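Local coordinates for protein ricin B lectin (PDB 3VSF) that acts as an exo-beta-1,3-galactanase, probably hydrolysing galactan through its family 43 glycosidase domain, and carries a galactose-binding beta-trefoil module, at residues H59-M63 with M306-W310; M207-E213 with L224-V230. All blocks are in the same frame, centred on the assembly; numbering follows the deposited sequence.

Interaction 1: residues H59-M63 with M306-W310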
loop_
_atom_site.group_PDB
_atom_site.type_symbol
_atom_site.label_atom_id
_atom_site.label_comp_id
_atom_site.label_asym_id
_atom_site.label_seq_id
_atom_site.Cartn_x
_atom_site.Cartn_y
_atom_site.Cartn_z
ATOM N N HIS A 59 -8.801 11.750 4.875
ATOM C CA HIS A 59 -9.261 10.412 4.534
ATOM C C HIS A 59 -9.577 10.277 3.047
ATOM O O HIS A 59 -9.997 11.240 2.403
ATOM C CB HIS A 59 -10.484 10.052 5.375
ATOM C CG HIS A 59 -10.297 10.295 6.840
ATOM N ND1 HIS A 59 -9.052 10.380 7.426
ATOM C CD2 HIS A 59 -11.194 10.484 7.837
ATOM C CE1 HIS A 59 -9.190 10.603 8.720
ATOM N NE2 HIS A 59 -10.481 10.671 8.996
ATOM N N GLY A 60 -9.371 9.078 2.510
ATOM C CA GLY A 60 -9.576 8.824 1.094
ATOM C C GLY A 60 -8.789 9.797 0.240
ATOM O O GLY A 60 -9.153 10.076 -0.900
ATOM N N GLY A 61 -7.696 10.306 0.798
ATOM C CA GLY A 61 -6.939 11.364 0.158
ATOM C C GLY A 61 -6.035 10.933 -0.980
ATOM O O GLY A 61 -6.100 9.801 -1.458
ATOM N N GLY A 62 -5.190 11.862 -1.415
ATOM C CA GLY A 62 -4.225 11.616 -2.469
ATOM C C GLY A 62 -3.042 12.545 -2.291
ATOM O O GLY A 62 -2.972 13.278 -1.304
ATOM N N MET A 63 -2.113 12.529 -3.241
ATOM C CA MET A 63 -0.917 13.357 -3.128
ATOM C C MET A 63 -0.380 13.825 -4.477
ATOM O O MET A 63 -0.506 13.131 -5.487
ATOM C CB MET A 63 0.173 12.615 -2.353
ATOM C CG MET A 63 1.451 13.412 -2.152
ATOM S SD MET A 63 2.555 12.637 -0.959
ATOM C CE MET A 63 1.507 12.618 0.493
ATOM N N MET A 306 -0.661 4.500 -0.351
ATOM C CA MET A 306 -1.481 5.112 0.685
ATOM C C MET A 306 -2.781 4.346 0.851
ATOM O O MET A 306 -3.405 3.944 -0.130
ATOM C CB MET A 306 -1.787 6.566 0.342
ATOM C CG MET A 306 -0.560 7.414 0.120
ATOM S SD MET A 306 -0.983 9.107 -0.316
ATOM C CE MET A 306 0.640 9.728 -0.723
ATOM N N GLY A 307 -3.190 4.150 2.098
ATOM C CA GLY A 307 -4.419 3.441 2.384
ATOM C C GLY A 307 -5.182 4.060 3.535
ATOM O O GLY A 307 -4.686 4.962 4.211
ATOM N N ASP A 308 -6.397 3.573 3.755
ATOM C CA ASP A 308 -7.217 4.046 4.860
ATOM C C ASP A 308 -7.709 2.883 5.708
ATOM O O ASP A 308 -8.314 1.939 5.199
ATOM C CB ASP A 308 -8.410 4.858 4.346
ATOM C CG ASP A 308 -8.019 6.256 3.901
ATOM O OD1 ASP A 308 -7.896 7.142 4.772
ATOM O OD2 ASP A 308 -7.840 6.468 2.683
ATOM N N ARG A 309 -7.436 2.949 7.006
ATOM C CA ARG A 309 -7.997 1.992 7.944
ATOM C C ARG A 309 -9.292 2.569 8.498
ATOM O O ARG A 309 -9.318 3.138 9.589
ATOM C CB ARG A 309 -7.008 1.687 9.071
ATOM C CG ARG A 309 -7.514 0.670 10.082
ATOM C CD ARG A 309 -6.383 0.146 10.947
ATOM N NE ARG A 309 -5.397 -0.585 10.157
ATOM C CZ ARG A 309 -4.308 -1.155 10.662
ATOM N NH1 ARG A 309 -4.060 -1.081 11.963
ATOM N NH2 ARG A 309 -3.467 -1.799 9.864
ATOM N N TRP A 310 -10.362 2.428 7.723
ATOM C CA TRP A 310 -11.649 3.018 8.068
ATOM C C TRP A 310 -12.140 2.580 9.444
ATOM O O TRP A 310 -12.286 1.388 9.714
ATOM C CB TRP A 310 -12.693 2.685 7.001
ATOM C CG TRP A 310 -12.327 3.183 5.636
ATOM C CD1 TRP A 310 -11.954 2.431 4.560
ATOM C CD2 TRP A 310 -12.290 4.549 5.204
ATOM N NE1 TRP A 310 -11.691 3.243 3.483
ATOM C CE2 TRP A 310 -11.889 4.547 3.852
ATOM C CE3 TRP A 310 -12.558 5.772 5.826
ATOM C CZ2 TRP A 310 -11.751 5.722 3.114
ATOM C CZ3 TRP A 310 -12.420 6.935 5.092
ATOM C CH2 TRP A 310 -12.021 6.902 3.750
#
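Asp308 and Gly60 supply the polar part of this contact, a buried carboxylate turned toward a backbone amide. The amide of Gly60 is shared between both oxygens: Gly60 N lies 3.0 Å from Asp308 OD2 and 3.3 Å from Asp308 OD1, and both hydrogen bonds are weak. The one to OD1 is the straighter, at 161° against 132° at the hydrogen. Gly60 sits where the chain turns its corner, with a positive phi, a conformation that suits glycine. Its carbonyl oxygen is bonded to Lys121, so both the N-H and the carbonyl of Gly60 have partners, the former only weakly.

The aromatic part comes from Trp310, whose six-membered ring reaches the same corner: Trp310 CZ3 is 3.7 Å from His59 CB, and Trp310 CH2 is 3.6 Å from Gly60 N. Asp308 CB lies over one face of the indole, toward its rim, while the indole NE1 is bonded to Gln288.

The apolar part lies further along the strands, where Met63 and Met306 cross at about a right angle. Met306 runs extended beyond CG, carrying its CE to 3.3 Å from Met63 CE, whereas Met63 bends at its last torsion (chi3 -60°) around that methyl group. Ile293 of strand 288-296 touches both methionine side chains.

With the strand axes 8.1 Å apart, no main-chain to main-chain hydrogen bond joins the segments. Closure between the first and last sheets of this five-bladed propeller therefore rests here on side chains of 306-310 reaching the Gly60 amide, His59 and Met63, a weak polar link beside apolar packing, and not on sheet pairing.

Interaction 2: residues M207-E213 with L224-V230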
loop_
_atom_site.group_PDB
_atom_site.type_symbol
_atom_site.label_atom_id
_atom_site.label_comp_id
_atom_site.label_asym_id
_atom_site.label_seq_id
_atom_site.Cartn_x
_atom_site.Cartn_y
_atom_site.Cartn_z
ATOM N N MET A 207 -19.914 -1.969 -10.660
ATOM C CA MET A 207 -19.594 -3.258 -11.261
ATOM C C MET A 207 -18.530 -3.120 -12.344
ATOM O O MET A 207 -17.767 -4.052 -12.601
ATOM C CB MET A 207 -20.850 -3.909 -11.842
ATOM C CG MET A 207 -21.925 -4.222 -10.813
ATOM S SD MET A 207 -21.405 -5.459 -9.608
ATOM C CE MET A 207 -20.990 -6.830 -10.685
ATOM N N ASP A 208 -18.485 -1.954 -12.981
ATOM C CA ASP A 208 -17.524 -1.707 -14.048
ATOM C C ASP A 208 -16.658 -0.492 -13.739
ATOM O O ASP A 208 -17.096 0.440 -13.067
ATOM C CB ASP A 208 -18.246 -1.506 -15.383
ATOM C CG ASP A 208 -19.181 -2.651 -15.722
ATOM O OD1 ASP A 208 -18.962 -3.771 -15.215
ATOM O OD2 ASP A 208 -20.136 -2.432 -16.498
ATOM N N LEU A 209 -15.422 -0.514 -14.226
ATOM C CA LEU A 209 -14.532 0.632 -14.100
ATOM C C LEU A 209 -14.480 1.401 -15.413
ATOM O O LEU A 209 -14.248 0.820 -16.474
ATOM C CB LEU A 209 -13.123 0.189 -13.700
ATOM C CG LEU A 209 -12.887 -0.128 -12.222
ATOM C CD1 LEU A 209 -11.470 -0.638 -12.006
ATOM C CD2 LEU A 209 -13.153 1.099 -11.367
ATOM N N HIS A 210 -14.705 2.707 -15.339
ATOM C CA HIS A 210 -14.648 3.554 -16.522
ATOM C C HIS A 210 -13.427 4.467 -16.496
ATOM O O HIS A 210 -13.219 5.217 -15.542
ATOM C CB HIS A 210 -15.928 4.383 -16.657
ATOM C CG HIS A 210 -17.082 3.624 -17.238
ATOM N ND1 HIS A 210 -18.315 4.199 -17.457
ATOM C CD2 HIS A 210 -17.188 2.339 -17.651
ATOM C CE1 HIS A 210 -19.132 3.300 -17.976
ATOM N NE2 HIS A 210 -18.473 2.163 -18.104
ATOM N N LEU A 211 -12.619 4.389 -17.548
ATOM C CA LEU A 211 -11.466 5.265 -17.695
ATOM C C LEU A 211 -11.790 6.377 -18.684
ATOM O O LEU A 211 -11.884 6.139 -19.887
ATOM C CB LEU A 211 -10.247 4.477 -18.175
ATOM C CG LEU A 211 -8.956 5.279 -18.364
ATOM C CD1 LEU A 211 -8.518 5.911 -17.051
ATOM C CD2 LEU A 211 -7.855 4.401 -18.933
ATOM N N TYR A 212 -11.967 7.590 -18.171
ATOM C CA TYR A 212 -12.307 8.733 -19.009
ATOM C C TYR A 212 -11.071 9.549 -19.363
ATOM O O TYR A 212 -10.250 9.854 -18.499
ATOM C CB TYR A 212 -13.327 9.632 -18.305
ATOM C CG TYR A 212 -14.586 8.923 -17.865
ATOM C CD1 TYR A 212 -15.630 8.702 -18.754
ATOM C CD2 TYR A 212 -14.735 8.480 -16.557
ATOM C CE1 TYR A 212 -16.784 8.055 -18.353
ATOM C CE2 TYR A 212 -15.885 7.834 -16.148
ATOM C CZ TYR A 212 -16.906 7.624 -17.050
ATOM O OH TYR A 212 -18.051 6.980 -16.645
ATOM N N GLU A 213 -10.944 9.899 -20.637
ATOM C CA GLU A 213 -9.880 10.788 -21.082
ATOM C C GLU A 213 -10.349 12.232 -20.968
ATOM O O GLU A 213 -11.413 12.588 -21.470
ATOM C CB GLU A 213 -9.479 10.478 -22.525
ATOM C CG GLU A 213 -8.403 11.400 -23.078
ATOM C CD GLU A 213 -8.043 11.082 -24.516
ATOM O OE1 GLU A 213 -8.547 10.070 -25.049
ATOM O OE2 GLU A 213 -7.254 11.844 -25.115
ATOM N N LEU A 224 -14.573 8.423 -23.558
ATOM C CA LEU A 224 -14.499 7.228 -22.727
ATOM C C LEU A 224 -13.375 6.340 -23.244
ATOM O O LEU A 224 -13.556 5.586 -24.201
ATOM C CB LEU A 224 -15.835 6.479 -22.751
ATOM C CG LEU A 224 -16.024 5.291 -21.802
ATOM C CD1 LEU A 224 -15.446 4.004 -22.378
ATOM C CD2 LEU A 224 -15.437 5.590 -20.428
ATOM N N LYS A 225 -12.210 6.441 -22.613
ATOM C CA LYS A 225 -11.022 5.734 -23.080
ATOM C C LYS A 225 -11.228 4.223 -23.139
ATOM O O LYS A 225 -10.931 3.593 -24.155
ATOM C CB LYS A 225 -9.810 6.071 -22.205
ATOM C CG LYS A 225 -8.490 5.589 -22.778
ATOM C CD LYS A 225 -8.271 6.137 -24.180
ATOM C CE LYS A 225 -6.968 5.634 -24.780
ATOM N NZ LYS A 225 -6.774 6.125 -26.174
ATOM N N ALA A 226 -11.740 3.646 -22.055
ATOM C CA ALA A 226 -11.964 2.204 -22.006
ATOM C C ALA A 226 -12.766 1.760 -20.786
ATOM O O ALA A 226 -12.765 2.423 -19.749
ATOM C CB ALA A 226 -10.634 1.462 -22.059
ATOM N N LYS A 227 -13.455 0.632 -20.929
ATOM C CA LYS A 227 -14.123 -0.015 -19.807
ATOM C C LYS A 227 -13.226 -1.133 -19.289
ATOM O O LYS A 227 -12.808 -2.004 -20.051
ATOM C CB LYS A 227 -15.477 -0.583 -20.237
ATOM C CG LYS A 227 -16.476 0.462 -20.705
ATOM C CD LYS A 227 -17.809 -0.177 -21.065
ATOM C CE LYS A 227 -18.832 0.868 -21.483
ATOM N NZ LYS A 227 -20.150 0.256 -21.809
ATOM N N LEU A 228 -12.932 -1.108 -17.994
ATOM C CA LEU A 228 -11.969 -2.040 -17.418
ATOM C C LEU A 228 -12.575 -2.946 -16.351
ATOM O O LEU A 228 -13.248 -2.477 -15.432
ATOM C CB LEU A 228 -10.782 -1.273 -16.831
ATOM C CG LEU A 228 -10.085 -0.297 -17.781
ATOM C CD1 LEU A 228 -9.009 0.488 -17.047
ATOM C CD2 LEU A 228 -9.501 -1.035 -18.974
ATOM N N PHE A 229 -12.326 -4.246 -16.480
ATOM C CA PHE A 229 -12.748 -5.220 -15.480
ATOM C C PHE A 229 -14.259 -5.203 -15.272
ATOM O O PHE A 229 -14.741 -4.975 -14.163
ATOM C CB PHE A 229 -12.027 -4.960 -14.156
ATOM C CG PHE A 229 -10.532 -4.893 -14.287
ATOM C CD1 PHE A 229 -9.866 -5.701 -15.194
ATOM C CD2 PHE A 229 -9.794 -4.015 -13.512
ATOM C CE1 PHE A 229 -8.492 -5.641 -15.320
ATOM C CE2 PHE A 229 -8.419 -3.948 -13.634
ATOM C CZ PHE A 229 -7.768 -4.762 -14.539
ATOM N N VAL A 230 -14.999 -5.453 -16.347
ATOM C CA VAL A 230 -16.457 -5.418 -16.303
ATOM C C VAL A 230 -17.032 -6.564 -15.472
ATOM O O VAL A 230 -16.585 -7.705 -15.574
ATOM C CB VAL A 230 -17.063 -5.453 -17.721
ATOM C CG1 VAL A 230 -16.618 -4.235 -18.516
ATOM C CG2 VAL A 230 -16.669 -6.734 -18.440
#
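Leu209 and Leu228 form a hydrogen-bonded antiparallel pair in a hairpin whose strands run at 163°, their axes 4.4 Å apart. Leu228 N donates a nearly straight bond of 2.8 Å to Leu209 O, and Leu211 N meets Ala226 O at 3.0 Å. The register then slips by one residue: Lys225 and Ala226 both face Leu211 in a classic beta bulge, each sending its N-H weakly to Leu211 O.

One face of the hairpin carries Leu209, Leu211, Ala226 and Leu228. Leu209 and Leu228 pack CB to CB at 4.2 Å, Leu209 CD1 approaches the Phe229 ring, and Leu211 lies alongside Lys225, its CG 4.0 Å from Lys225 CB. The other face carries His210, Tyr212, Leu224 and Lys227. His210 ND1 donates to Tyr212 OH at 2.9 Å, with the hydroxyl in the imidazole plane, fixing the histidine's rotation. Leu224 CD2 packs against Tyr212 CE1 at 3.5 Å. Lys227, extended beyond CG, lies alongside His210, its CE 3.6 Å from His210 NE2. At the end remote from the hairpin turn, Asp208 OD1 sits beside Val230 but bonds to Gly231 N.

The hairpin supplies the third and fourth strands of the third propeller sheet, with 221-228 at its edge. Strand 197-203 flanks 208-214 on its other side, Tyr182 meets the His210 ring edge-to-face, and Leu248 of the next sheet covers Leu209, Leu228 and Phe229.

The two contacts illustrate the two levels at which a propeller is built. Interaction 2 is local, a hairpin within one sheet, held by main-chain bonds and only 11 residues apart in sequence. Interaction 1 joins segments 243 residues apart, bringing the first and last sheets together largely through side chains. Along the chain, 207-230 is nested inside the loop that 59-63 and 306-310 close. Their centres are 22 Å apart and their nearest atoms about 14 Å, so they do not touch. Both lie away from the galactose sites of the trefoil module, which include Asp422 and Asn440.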